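Local coordinates for glycosyl hydrolase family 26 (Bacteroides ovatus, PDB 4ZXO), which probably hydrolyses internal beta-1,4-mannosidic bonds of galactomannan, as a family 26 beta-mannanase with a TIM-barrel catalytic fold, at residues 242-247 and 279-284; 299-304 and 310-315; 27-32 and 322-327; 254-259 and 292-297. All blocks are in the same frame, centred on the assembly; numbering follows the deposited sequence. Where two conformers were deposited one is given.

Interaction 1: residues 242-247 and 279-284; sequences SQYIKQ and SLWWTG
Tyr244 and Trp281 make the whole contact between helix 241-262 and the start of helix 281-290. The phenol end of Tyr244 reaches the six-membered ring of the indole. Tyr244 OH lies 3.5 Å from Trp281 CZ2, and Tyr244 CE2 is 3.8 Å from the same carbon. The two side chains cross at about a right angle. Their ring planes meet obliquely, at 34°. Tyr244 CG stands anti to the backbone N (chi1 176°), which sends the ring off the helix toward Trp281. Both polar ends have partners beyond the pair: Tyr244 OH bonds to Thr271 OG1, and Trp281 NE1 bonds to Gln238 OE1. This part is tight and buried. The outer side is loose: Ser242 and Lys246 are exposed on one helix, and Leu280 is exposed at the N-cap position of the other. Aromatic packing between neighbouring outer helices, just outside strand 266-271, is in keeping with the TIM barrel of family 26.

Interaction 2: residues 299-304 and 310-315; sequences LVWRNA and HYYAPY
Trp301 lays its CB against the ring of Tyr312, 3.5 Å from Tyr312 CD2, and turns its indole edge toward that ring's face. The pair is an offset edge-to-face contact with planes at 73°. It sits where strand 295-300 of the TIM barrel runs out into the loop that leads to helix 321-328. Val300 adds an apolar contact, its CG2 lying 4.0 Å from Ala313 CB. The polar centre is buried. Asn303 OD1 accepts two backbone N-H groups: Ala313 N, 2.9 Å away, lies in the carbonyl plane on a lone pair, while Tyr312 N, 3.1 Å away, is tilted above that plane. Asn303 ND2 gives a bent bond to Ala313 O and also bonds to Asp49 OD2. A leucine in place of Asn303 would probably leave the amides of Tyr312 and Ala313 without their shared acceptor and Asp49 without this donor. His310 ND1 bonds to Glu274, and Arg302 pairs with Glu306. Farther along, Ala304 N donates to His310 O at 2.9 Å, with an N-H...O angle of 163°.

Interaction 3: residues 27-32 and 322-327; sequences ILFGHH and DDFVKF
Phe29 meets the rings of Phe324 and Phe327, and the three form an aromatic cluster between strand 27-32 and helix 321-328. Both helix rings turn an edge to the face of Phe29 in offset edge-to-face pairs. Phe324 CE1 is 3.6 Å from Phe29 CZ, with planes at 62°. Phe327 CE2 is 3.6 Å from Phe29 CD1, with planes at 77°. The two helix residues lie three apart in sequence, so one side of the helix presents both. With its CG anti to the backbone N (chi1 -175°), Phe29 extends from the barrel strand to meet them. Cutting Phe29 back to an alanine is likely to open a gap and leave the edges of Phe324 and Phe327 without the ring they pack on. In the next shell, Trp282 meets both helix phenylalanines, Phe335 meets Phe29, and Val53 and Cys54 touch Phe324. Asp323 OD1 bonds to Thr283 OG1, tying the helix to its neighbour. No hydrogen bond joins the two segments; their chemistry is buried aromatic packing, dispersion with the weak electrostatics of ring edges on a face.

Interaction 4: residues 254-259 and 292-297; sequences ILTEAG and KYPLSY
A turn of helix 241-262 at 254-259 lies beside the loop between helix 281-290 and barrel strand 295-300, where Pro294 centres an inverse gamma turn, and the nearest CA atoms, those of Thr256 and Tyr293, are 7.0 Å apart. The loop thus packs on this helix at the outside of the TIM barrel. Thr256 is the one helix residue in close contact. Its OG1 lies at the edge of the Tyr293 ring, near its plane, 3.5 Å from Tyr293 CD1. The same oxygen is 3.6 Å from Pro294 CD, and Thr256 CG2 passes 3.9 Å from that carbon. Both branches of the threonine thus rest on the proline ring. The OG1 branch stands beside the backbone N (chi1 -57°), and the oxygen bonds back to Leu252 O one turn earlier in the helix. The hydroxyl of Tyr293 bonds to Asn249 and Thr253 of the same helix. Ile266 of barrel strand 266-271 touches Thr256 and Leu295. Since Thr256 OG1 is satisfied within its own helix, its approach to Tyr293 and Pro294 is van der Waals contact.

How the interactions relate
Interactions 1, 2 and 3 are buried, whereas interaction 4 lies at the surface. Interactions 1 and 4 both use helix 241-262, at separate turns, and their nearest atoms are about 7 Å apart. Interactions 2 and 4 share strand 295-300: 292-297 leads into it and 299-304 leaves it. That strand pairs with strand 27-32 of interaction 3, through bonds such as Val300 N to Gly30 O. Trp282, next to the tryptophan of interaction 1, packs on Pro314 and on Phe324, so it joins interactions 1, 2 and 3. Aromatic packing links two outer helices in interaction 1 and a barrel strand to a helix in interaction 3. Hydrogen bonds dominate interaction 2; a threonine hydroxyl leads the few van der Waals contacts of interaction 4.

Interaction 1: residues 242-247 and 279-284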
loop_
_atom_site.group_PDB
_atom_site.type_symbol
_atom_site.label_atom_id
_atom_site.label_comp_id
_atom_site.label_asym_id
_atom_site.label_seq_id
_atom_site.Cartn_x
_atom_site.Cartn_y
_atom_site.Cartn_z
ATOM N N SER A 242 1.718 20.662 12.849
ATOM C CA SER A 242 3.036 20.599 13.485
ATOM C C SER A 242 3.389 19.160 13.914
ATOM O O SER A 242 4.523 18.676 13.733
ATOM C CB SER A 242 3.086 21.557 14.693
ATOM O OG SER A 242 2.241 21.096 15.755
ATOM N N GLN A 243 2.402 18.465 14.466
ATOM C CA GLN A 243 2.625 17.117 14.945
ATOM C C GLN A 243 2.927 16.210 13.749
ATOM O O GLN A 243 3.797 15.330 13.801
ATOM C CB GLN A 243 1.398 16.601 15.707
ATOM C CG GLN A 243 1.719 15.418 16.603
ATOM C CD GLN A 243 2.699 15.773 17.735
ATOM O OE1 GLN A 243 2.791 16.930 18.165
ATOM N NE2 GLN A 243 3.454 14.776 18.194
ATOM N N TYR A 244 2.176 16.393 12.669
ATOM C CA TYR A 244 2.411 15.603 11.454
ATOM C C TYR A 244 3.834 15.785 10.934
ATOM O O TYR A 244 4.490 14.818 10.552
ATOM C CB TYR A 244 1.410 16.004 10.385
ATOM C CG TYR A 244 1.578 15.349 9.028
ATOM C CD1 TYR A 244 1.320 13.987 8.813
ATOM C CD2 TYR A 244 1.955 16.107 7.930
ATOM C CE1 TYR A 244 1.444 13.428 7.548
ATOM C CE2 TYR A 244 2.093 15.555 6.644
ATOM C CZ TYR A 244 1.800 14.222 6.467
ATOM O OH TYR A 244 1.899 13.662 5.211
ATOM N N ILE A 245 4.304 17.034 10.881
ATOM C CA ILE A 245 5.651 17.285 10.385
ATOM C C ILE A 245 6.663 16.578 11.285
ATOM O O ILE A 245 7.554 15.923 10.784
ATOM C CB ILE A 245 5.926 18.813 10.278
ATOM C CG1 ILE A 245 5.126 19.350 9.090
ATOM C CG2 ILE A 245 7.390 19.084 9.985
ATOM C CD1 ILE A 245 5.023 20.846 9.070
ATOM N N LYS A 246 6.488 16.671 12.601
ATOM C CA LYS A 246 7.386 15.993 13.542
ATOM C C LYS A 246 7.321 14.460 13.352
ATOM O O LYS A 246 8.333 13.777 13.245
ATOM C CB LYS A 246 7.031 16.375 15.007
ATOM C CG LYS A 246 7.761 15.581 16.089
ATOM C CD LYS A 246 7.653 16.234 17.503
ATOM C CE LYS A 246 8.466 15.428 18.597
ATOM N NZ LYS A 246 8.894 16.189 19.887
ATOM N N GLN A 247 6.113 13.923 13.362
ATOM C CA GLN A 247 5.967 12.487 13.334
ATOM C C GLN A 247 6.301 11.883 11.988
ATOM O O GLN A 247 6.887 10.774 11.947
ATOM C CB GLN A 247 4.555 12.110 13.695
ATOM C CG GLN A 247 4.234 12.417 15.159
ATOM C CD GLN A 247 5.096 11.610 16.132
ATOM O OE1 GLN A 247 5.470 10.481 15.835
ATOM N NE2 GLN A 247 5.411 12.196 17.309
ATOM N N SER A 279 -5.189 24.798 1.467
ATOM C CA SER A 279 -5.101 24.963 0.024
ATOM C C SER A 279 -3.647 24.802 -0.489
ATOM O O SER A 279 -3.421 24.633 -1.727
ATOM C CB SER A 279 -5.668 26.307 -0.363
ATOM O OG SER A 279 -4.828 27.357 0.082
ATOM N N LEU A 280 -2.679 24.832 0.439
ATOM C CA LEU A 280 -1.251 24.708 0.093
ATOM C C LEU A 280 -0.646 23.462 0.703
ATOM O O LEU A 280 0.554 23.421 0.947
ATOM C CB LEU A 280 -0.460 25.923 0.575
ATOM C CG LEU A 280 -0.867 27.264 -0.046
ATOM C CD1 LEU A 280 -0.065 28.385 0.551
ATOM C CD2 LEU A 280 -0.640 27.213 -1.542
ATOM N N TRP A 281 -1.468 22.443 0.943
ATOM C CA TRP A 281 -0.947 21.270 1.680
ATOM C C TRP A 281 0.170 20.562 0.950
ATOM O O TRP A 281 1.158 20.150 1.564
ATOM C CB TRP A 281 -2.041 20.242 1.978
ATOM C CG TRP A 281 -1.584 19.183 2.942
ATOM C CD1 TRP A 281 -1.353 19.351 4.276
ATOM C CD2 TRP A 281 -1.310 17.821 2.654
ATOM N NE1 TRP A 281 -0.937 18.187 4.836
ATOM C CE2 TRP A 281 -0.899 17.217 3.864
ATOM C CE3 TRP A 281 -1.339 17.048 1.482
ATOM C CZ2 TRP A 281 -0.530 15.868 3.951
ATOM C CZ3 TRP A 281 -0.982 15.659 1.571
ATOM C CH2 TRP A 281 -0.599 15.101 2.818
ATOM N N TRP A 282 0.017 20.425 -0.362
ATOM C CA TRP A 282 0.936 19.588 -1.158
ATOM C C TRP A 282 2.351 20.164 -1.212
ATOM O O TRP A 282 3.324 19.446 -0.932
ATOM C CB TRP A 282 0.377 19.419 -2.584
ATOM C CG TRP A 282 -0.986 18.829 -2.550
ATOM C CD1 TRP A 282 -2.180 19.496 -2.619
ATOM C CD2 TRP A 282 -1.306 17.461 -2.306
ATOM N NE1 TRP A 282 -3.235 18.612 -2.445
ATOM C CE2 TRP A 282 -2.723 17.346 -2.297
ATOM C CE3 TRP A 282 -0.535 16.312 -2.160
ATOM C CZ2 TRP A 282 -3.380 16.142 -2.064
ATOM C CZ3 TRP A 282 -1.186 15.100 -1.960
ATOM C CH2 TRP A 282 -2.607 15.034 -1.909
ATOM N N THR A 283 2.479 21.451 -1.577
ATOM C CA THR A 283 3.814 22.052 -1.625
ATOM C C THR A 283 4.238 22.653 -0.329
ATOM O O THR A 283 5.431 22.850 -0.089
ATOM C CB THR A 283 3.945 23.176 -2.693
ATOM O OG1 THR A 283 3.055 24.276 -2.385
ATOM C CG2 THR A 283 3.610 22.598 -4.068
ATOM N N GLY A 284 3.278 22.955 0.525
ATOM C CA GLY A 284 3.633 23.650 1.743
ATOM C C GLY A 284 3.851 22.771 2.947
ATOM O O GLY A 284 4.484 23.184 3.898
#

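Interaction 2: residues 299-304 and 310-315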
loop_
_atom_site.group_PDB
_atom_site.type_symbol
_atom_site.label_atom_id
_atom_site.label_comp_id
_atom_site.label_asym_id
_atom_site.label_seq_id
_atom_site.Cartn_x
_atom_site.Cartn_y
_atom_site.Cartn_z
ATOM N N LEU A 299 1.752 7.389 -1.048
ATOM C CA LEU A 299 0.408 7.085 -1.496
ATOM C C LEU A 299 -0.585 7.758 -0.588
ATOM O O LEU A 299 -0.494 7.630 0.626
ATOM C CB LEU A 299 0.183 5.558 -1.480
ATOM C CG LEU A 299 -1.202 5.190 -2.040
ATOM C CD1 LEU A 299 -1.134 4.095 -3.101
ATOM C CD2 LEU A 299 -2.106 4.813 -0.904
ATOM N N VAL A 300 -1.537 8.471 -1.174
ATOM C CA VAL A 300 -2.605 9.078 -0.361
ATOM C C VAL A 300 -3.889 8.255 -0.518
ATOM O O VAL A 300 -4.122 7.549 -1.542
ATOM C CB VAL A 300 -2.888 10.556 -0.736
ATOM C CG1 VAL A 300 -1.613 11.402 -0.570
ATOM C CG2 VAL A 300 -3.518 10.686 -2.114
ATOM N N TRP A 301 -4.750 8.356 0.498
ATOM C CA TRP A 301 -5.887 7.438 0.617
ATOM C C TRP A 301 -7.046 7.830 -0.320
ATOM O O TRP A 301 -6.943 8.786 -1.092
ATOM C CB TRP A 301 -6.341 7.358 2.089
ATOM C CG TRP A 301 -7.144 6.088 2.382
ATOM C CD1 TRP A 301 -8.465 6.000 2.841
ATOM C CD2 TRP A 301 -6.709 4.726 2.204
ATOM N NE1 TRP A 301 -8.841 4.674 2.948
ATOM C CE2 TRP A 301 -7.793 3.879 2.555
ATOM C CE3 TRP A 301 -5.492 4.149 1.811
ATOM C CZ2 TRP A 301 -7.674 2.479 2.555
ATOM C CZ3 TRP A 301 -5.382 2.760 1.774
ATOM C CH2 TRP A 301 -6.480 1.945 2.137
ATOM N N ARG A 302 -8.099 7.015 -0.313
ATOM C CA ARG A 302 -9.145 7.048 -1.349
ATOM C C ARG A 302 -10.023 8.278 -1.332
ATOM O O ARG A 302 -10.080 9.005 -0.348
ATOM C CB ARG A 302 -10.036 5.787 -1.243
ATOM C CG ARG A 302 -10.906 5.757 0.000
ATOM C CD ARG A 302 -11.353 4.336 0.351
ATOM N NE ARG A 302 -12.383 4.424 1.408
ATOM C CZ ARG A 302 -13.704 4.539 1.187
ATOM N NH1 ARG A 302 -14.223 4.529 -0.072
ATOM N NH2 ARG A 302 -14.515 4.704 2.242
ATOM N N ASN A 303 -10.655 8.535 -2.470
ATOM C CA ASN A 303 -11.649 9.620 -2.558
ATOM C C ASN A 303 -13.025 9.002 -2.511
ATOM O O ASN A 303 -13.528 8.525 -3.528
ATOM C CB ASN A 303 -11.434 10.434 -3.845
ATOM C CG ASN A 303 -10.261 11.399 -3.733
ATOM O OD1 ASN A 303 -9.416 11.254 -2.836
ATOM N ND2 ASN A 303 -10.200 12.376 -4.641
ATOM N N ALA A 304 -13.608 8.920 -1.312
ATOM C CA ALA A 304 -14.789 8.070 -1.090
ATOM C C ALA A 304 -16.059 8.612 -1.723
ATOM O O ALA A 304 -16.656 9.581 -1.231
ATOM C CB ALA A 304 -15.009 7.862 0.425
ATOM N N HIS A 310 -14.757 12.512 2.807
ATOM C CA HIS A 310 -13.665 11.604 3.115
ATOM C C HIS A 310 -12.826 11.428 1.867
ATOM O O HIS A 310 -13.074 10.482 1.077
ATOM C CB HIS A 310 -14.233 10.244 3.604
ATOM C CG HIS A 310 -13.203 9.286 4.123
ATOM N ND1 HIS A 310 -12.342 9.598 5.152
ATOM C CD2 HIS A 310 -12.909 8.008 3.765
ATOM C CE1 HIS A 310 -11.584 8.552 5.437
ATOM N NE2 HIS A 310 -11.904 7.569 4.607
ATOM N N TYR A 311 -11.834 12.316 1.655
ATOM C CA TYR A 311 -11.001 12.184 0.448
ATOM C C TYR A 311 -9.626 12.722 0.742
ATOM O O TYR A 311 -9.459 13.601 1.623
ATOM C CB TYR A 311 -11.633 12.917 -0.744
ATOM C CG TYR A 311 -11.841 14.395 -0.539
ATOM C CD1 TYR A 311 -10.814 15.297 -0.785
ATOM C CD2 TYR A 311 -13.073 14.886 -0.109
ATOM C CE1 TYR A 311 -10.977 16.645 -0.602
ATOM C CE2 TYR A 311 -13.284 16.254 0.087
ATOM C CZ TYR A 311 -12.238 17.141 -0.176
ATOM O OH TYR A 311 -12.454 18.515 -0.006
ATOM N N TYR A 312 -8.638 12.200 0.039
ATOM C CA TYR A 312 -7.257 12.544 0.336
ATOM C C TYR A 312 -6.486 13.005 -0.894
ATOM O O TYR A 312 -5.382 13.475 -0.755
ATOM C CB TYR A 312 -6.537 11.344 1.008
ATOM C CG TYR A 312 -7.162 10.996 2.358
ATOM C CD1 TYR A 312 -6.658 11.520 3.551
ATOM C CD2 TYR A 312 -8.293 10.188 2.419
ATOM C CE1 TYR A 312 -7.250 11.239 4.773
ATOM C CE2 TYR A 312 -8.901 9.902 3.621
ATOM C CZ TYR A 312 -8.357 10.394 4.811
ATOM O OH TYR A 312 -8.987 10.080 5.996
ATOM N N ALA A 313 -7.037 12.818 -2.093
ATOM C CA ALA A 313 -6.491 13.456 -3.307
ATOM C C ALA A 313 -7.439 14.563 -3.710
ATOM O O ALA A 313 -8.608 14.506 -3.356
ATOM C CB ALA A 313 -6.330 12.416 -4.445
ATOM N N PRO A 314 -6.944 15.588 -4.415
ATOM C CA PRO A 314 -7.898 16.580 -4.857
ATOM C C PRO A 314 -8.809 16.055 -5.960
ATOM O O PRO A 314 -8.620 14.938 -6.490
ATOM C CB PRO A 314 -7.008 17.715 -5.381
ATOM C CG PRO A 314 -5.773 17.067 -5.819
ATOM C CD PRO A 314 -5.577 15.836 -4.946
ATOM N N TYR A 315 -9.757 16.908 -6.333
ATOM C CA TYR A 315 -10.600 16.689 -7.498
ATOM C C TYR A 315 -10.837 18.077 -8.071
ATOM O O TYR A 315 -10.558 19.067 -7.383
ATOM C CB TYR A 315 -11.910 15.996 -7.120
ATOM C CG TYR A 315 -12.672 16.657 -6.002
ATOM C CD1 TYR A 315 -13.571 17.692 -6.259
ATOM C CD2 TYR A 315 -12.491 16.258 -4.702
ATOM C CE1 TYR A 315 -14.259 18.283 -5.241
ATOM C CE2 TYR A 315 -13.190 16.840 -3.675
ATOM C CZ TYR A 315 -14.063 17.840 -3.946
ATOM O OH TYR A 315 -14.765 18.402 -2.901
#

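Interaction 3: residues 27-32 and 322-327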
loop_
_atom_site.group_PDB
_atom_site.type_symbol
_atom_site.label_atom_id
_atom_site.label_comp_id
_atom_site.label_asym_id
_atom_site.label_seq_id
_atom_site.Cartn_x
_atom_site.Cartn_y
_atom_site.Cartn_z
ATOM N N ILE A 27 10.170 9.978 -6.480
ATOM C CA ILE A 27 9.137 9.372 -5.634
ATOM C C ILE A 27 7.868 9.175 -6.451
ATOM O O ILE A 27 7.265 10.156 -6.876
ATOM C CB ILE A 27 8.800 10.260 -4.428
ATOM C CG1 ILE A 27 10.034 10.675 -3.624
ATOM C CG2 ILE A 27 7.830 9.515 -3.498
ATOM C CD1 ILE A 27 9.761 11.701 -2.530
ATOM N N LEU A 28 7.444 7.934 -6.680
ATOM C CA LEU A 28 6.155 7.730 -7.367
ATOM C C LEU A 28 5.020 8.227 -6.550
ATOM O O LEU A 28 4.972 7.958 -5.365
ATOM C CB LEU A 28 5.944 6.235 -7.661
ATOM C CG LEU A 28 6.951 5.610 -8.653
ATOM C CD1 LEU A 28 7.031 4.059 -8.425
ATOM C CD2 LEU A 28 6.567 5.953 -10.080
ATOM N N PHE A 29 4.078 8.933 -7.175
ATOM C CA PHE A 29 2.896 9.360 -6.458
ATOM C C PHE A 29 1.767 8.361 -6.600
ATOM O O PHE A 29 1.493 7.900 -7.724
ATOM C CB PHE A 29 2.411 10.709 -6.959
ATOM C CG PHE A 29 1.249 11.239 -6.145
ATOM C CD1 PHE A 29 1.463 11.766 -4.860
ATOM C CD2 PHE A 29 -0.046 11.125 -6.598
ATOM C CE1 PHE A 29 0.371 12.217 -4.067
ATOM C CE2 PHE A 29 -1.122 11.571 -5.808
ATOM C CZ PHE A 29 -0.917 12.123 -4.556
ATOM N N GLY A 30 1.067 8.088 -5.482
ATOM C CA GLY A 30 0.046 7.073 -5.428
ATOM C C GLY A 30 -1.307 7.547 -4.904
ATOM O O GLY A 30 -1.383 8.478 -4.094
ATOM N N HIS A 31 -2.359 6.842 -5.310
ATOM C CA HIS A 31 -3.677 7.093 -4.786
ATOM C C HIS A 31 -4.463 5.776 -4.718
ATOM O O HIS A 31 -4.525 5.019 -5.705
ATOM C CB HIS A 31 -4.385 8.098 -5.703
ATOM C CG HIS A 31 -5.755 8.520 -5.216
ATOM N ND1 HIS A 31 -6.810 8.740 -6.084
ATOM C CD2 HIS A 31 -6.225 8.784 -3.971
ATOM C CE1 HIS A 31 -7.879 9.118 -5.394
ATOM N NE2 HIS A 31 -7.556 9.127 -4.101
ATOM N N HIS A 32 -5.098 5.531 -3.591
ATOM C CA HIS A 32 -5.955 4.367 -3.408
ATOM C C HIS A 32 -7.275 4.508 -4.182
ATOM O O HIS A 32 -7.907 5.573 -4.222
ATOM C CB HIS A 32 -6.249 4.155 -1.897
ATOM C CG HIS A 32 -6.847 2.815 -1.585
ATOM N ND1 HIS A 32 -6.085 1.651 -1.474
ATOM C CD2 HIS A 32 -8.141 2.446 -1.384
ATOM C CE1 HIS A 32 -6.892 0.629 -1.210
ATOM N NE2 HIS A 32 -8.144 1.093 -1.127
ATOM N N ASP A 322 -5.133 23.468 -7.316
ATOM C CA ASP A 322 -4.072 24.196 -8.007
ATOM C C ASP A 322 -2.713 23.883 -7.398
ATOM O O ASP A 322 -1.737 23.720 -8.112
ATOM C CB ASP A 322 -4.322 25.699 -7.949
ATOM C CG ASP A 322 -5.477 26.120 -8.821
ATOM O OD1 ASP A 322 -5.853 25.352 -9.720
ATOM O OD2 ASP A 322 -5.991 27.243 -8.612
ATOM N N ASP A 323 -2.658 23.761 -6.073
ATOM C CA ASP A 323 -1.374 23.485 -5.430
ATOM C C ASP A 323 -0.921 22.046 -5.722
ATOM O O ASP A 323 0.279 21.779 -5.811
ATOM C CB ASP A 323 -1.473 23.705 -3.910
ATOM C CG ASP A 323 -0.138 23.552 -3.226
ATOM O OD1 ASP A 323 0.749 24.373 -3.503
ATOM O OD2 ASP A 323 0.005 22.631 -2.384
ATOM N N PHE A 324 -1.870 21.104 -5.818
ATOM C CA PHE A 324 -1.531 19.756 -6.232
ATOM C C PHE A 324 -0.913 19.767 -7.639
ATOM O O PHE A 324 0.009 18.999 -7.923
ATOM C CB PHE A 324 -2.772 18.871 -6.213
ATOM C CG PHE A 324 -2.484 17.453 -6.603
ATOM C CD1 PHE A 324 -1.854 16.588 -5.711
ATOM C CD2 PHE A 324 -2.779 17.002 -7.876
ATOM C CE1 PHE A 324 -1.581 15.275 -6.067
ATOM C CE2 PHE A 324 -2.475 15.681 -8.263
ATOM C CZ PHE A 324 -1.891 14.811 -7.329
ATOM N N VAL A 325 -1.452 20.600 -8.530
ATOM C CA VAL A 325 -0.846 20.693 -9.868
ATOM C C VAL A 325 0.625 21.130 -9.738
ATOM O O VAL A 325 1.493 20.532 -10.351
ATOM C CB VAL A 325 -1.599 21.653 -10.789
ATOM C CG1 VAL A 325 -0.786 21.860 -12.112
ATOM C CG2 VAL A 325 -2.995 21.060 -11.136
ATOM N N LYS A 326 0.893 22.149 -8.913
ATOM C CA LYS A 326 2.253 22.616 -8.712
ATOM C C LYS A 326 3.155 21.502 -8.120
ATOM O O LYS A 326 4.301 21.304 -8.530
ATOM C CB LYS A 326 2.236 23.849 -7.807
ATOM C CG LYS A 326 3.592 24.437 -7.458
ATOM C CD LYS A 326 3.416 25.799 -6.733
ATOM C CE LYS A 326 4.518 26.142 -5.722
ATOM N NZ LYS A 326 5.868 25.996 -6.328
ATOM N N PHE A 327 2.621 20.807 -7.124
ATOM C CA PHE A 327 3.300 19.645 -6.536
ATOM C C PHE A 327 3.639 18.599 -7.582
ATOM O O PHE A 327 4.742 18.044 -7.602
ATOM C CB PHE A 327 2.367 19.082 -5.468
ATOM C CG PHE A 327 2.697 17.705 -4.939
ATOM C CD1 PHE A 327 3.601 17.531 -3.882
ATOM C CD2 PHE A 327 2.078 16.584 -5.491
ATOM C CE1 PHE A 327 3.840 16.248 -3.344
ATOM C CE2 PHE A 327 2.345 15.293 -4.985
ATOM C CZ PHE A 327 3.231 15.130 -3.904
#

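Interaction 4: residues 254-259 and 292-297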
loop_
_atom_site.group_PDB
_atom_site.type_symbol
_atom_site.label_atom_id
_atom_site.label_comp_id
_atom_site.label_asym_id
_atom_site.label_seq_id
_atom_site.Cartn_x
_atom_site.Cartn_y
_atom_site.Cartn_z
ATOM N N ILE A 254 13.354 6.983 10.595
ATOM C CA ILE A 254 13.400 5.571 10.994
ATOM C C ILE A 254 13.443 4.650 9.777
ATOM O O ILE A 254 14.294 3.758 9.710
ATOM C CB ILE A 254 12.202 5.225 11.877
ATOM C CG1 ILE A 254 12.424 5.802 13.274
ATOM C CG2 ILE A 254 11.961 3.678 11.948
ATOM C CD1 ILE A 254 11.156 5.818 14.119
ATOM N N LEU A 255 12.584 4.898 8.791
ATOM C CA LEU A 255 12.570 4.095 7.571
ATOM C C LEU A 255 13.892 4.156 6.837
ATOM O O LEU A 255 14.413 3.114 6.408
ATOM C CB LEU A 255 11.483 4.545 6.571
ATOM C CG LEU A 255 10.050 4.231 6.902
ATOM C CD1 LEU A 255 9.176 4.491 5.716
ATOM C CD2 LEU A 255 9.881 2.812 7.366
ATOM N N THR A 256 14.438 5.359 6.685
ATOM C CA THR A 256 15.701 5.511 5.968
ATOM C C THR A 256 16.817 4.729 6.694
ATOM O O THR A 256 17.593 3.984 6.050
ATOM C CB THR A 256 16.043 7.006 5.819
ATOM O OG1 THR A 256 14.942 7.664 5.146
ATOM C CG2 THR A 256 17.296 7.236 5.008
ATOM N N GLU A 257 16.877 4.848 8.029
ATOM C CA GLU A 257 17.907 4.162 8.847
ATOM C C GLU A 257 17.714 2.645 8.707
ATOM O O GLU A 257 18.679 1.878 8.501
ATOM C CB GLU A 257 17.794 4.657 10.343
ATOM C CG GLU A 257 18.842 4.144 11.426
ATOM C CD GLU A 257 18.602 4.754 12.876
ATOM O OE1 GLU A 257 18.405 6.004 12.941
ATOM O OE2 GLU A 257 18.589 4.010 13.950
ATOM N N ALA A 258 16.474 2.189 8.816
ATOM C CA ALA A 258 16.198 0.745 8.750
ATOM C C ALA A 258 16.441 0.178 7.340
ATOM O O ALA A 258 16.930 -0.949 7.156
ATOM C CB ALA A 258 14.746 0.470 9.170
ATOM N N GLY A 259 16.074 0.953 6.339
ATOM C CA GLY A 259 16.243 0.538 4.955
ATOM C C GLY A 259 17.711 0.424 4.591
ATOM O O GLY A 259 18.086 -0.500 3.867
ATOM N N LYS A 292 13.077 15.089 1.434
ATOM C CA LYS A 292 14.331 14.891 2.168
ATOM C C LYS A 292 14.716 13.410 2.313
ATOM O O LYS A 292 15.757 13.085 2.868
ATOM C CB LYS A 292 14.224 15.517 3.570
ATOM C CG LYS A 292 13.862 17.009 3.606
ATOM C CD LYS A 292 14.042 17.577 4.961
ATOM C CE LYS A 292 13.086 17.026 5.965
ATOM N NZ LYS A 292 13.420 17.619 7.330
ATOM N N TYR A 293 13.869 12.513 1.817
ATOM C CA TYR A 293 14.052 11.086 2.087
ATOM C C TYR A 293 13.938 10.309 0.804
ATOM O O TYR A 293 13.173 10.682 -0.072
ATOM C CB TYR A 293 12.991 10.576 3.081
ATOM C CG TYR A 293 13.015 11.324 4.382
ATOM C CD1 TYR A 293 13.940 10.978 5.399
ATOM C CD2 TYR A 293 12.145 12.391 4.615
ATOM C CE1 TYR A 293 13.965 11.659 6.569
ATOM C CE2 TYR A 293 12.217 13.095 5.787
ATOM C CZ TYR A 293 13.079 12.712 6.769
ATOM O OH TYR A 293 13.143 13.413 7.970
ATOM N N PRO A 294 14.665 9.188 0.715
ATOM C CA PRO A 294 14.713 8.403 -0.540
ATOM C C PRO A 294 13.511 7.501 -0.725
ATOM O O PRO A 294 13.641 6.296 -0.885
ATOM C CB PRO A 294 16.003 7.585 -0.403
ATOM C CG PRO A 294 16.150 7.415 1.163
ATOM C CD PRO A 294 15.582 8.680 1.765
ATOM N N LEU A 295 12.332 8.085 -0.695
ATOM C CA LEU A 295 11.132 7.277 -0.793
ATOM C C LEU A 295 10.955 6.727 -2.194
ATOM O O LEU A 295 11.118 7.460 -3.199
ATOM C CB LEU A 295 9.881 8.099 -0.488
ATOM C CG LEU A 295 9.858 8.729 0.895
ATOM C CD1 LEU A 295 8.479 9.391 1.072
ATOM C CD2 LEU A 295 10.034 7.707 1.967
ATOM N N SER A 296 10.518 5.465 -2.293
ATOM C CA SER A 296 10.184 4.919 -3.610
ATOM C C SER A 296 8.819 5.372 -4.076
ATOM O O SER A 296 8.593 5.503 -5.285
ATOM C CB SER A 296 10.206 3.403 -3.613
ATOM O OG SER A 296 11.486 2.942 -3.267
ATOM N N TYR A 297 7.891 5.555 -3.118
ATOM C CA TYR A 297 6.580 6.065 -3.464
ATOM C C TYR A 297 5.912 6.652 -2.223
ATOM O O TYR A 297 6.362 6.421 -1.080
ATOM C CB TYR A 297 5.672 5.000 -4.114
ATOM C CG TYR A 297 5.363 3.728 -3.333
ATOM C CD1 TYR A 297 4.177 3.570 -2.591
ATOM C CD2 TYR A 297 6.274 2.668 -3.358
ATOM C CE1 TYR A 297 3.908 2.333 -1.927
ATOM C CE2 TYR A 297 6.033 1.490 -2.735
ATOM C CZ TYR A 297 4.867 1.312 -2.018
ATOM O OH TYR A 297 4.733 0.085 -1.383
#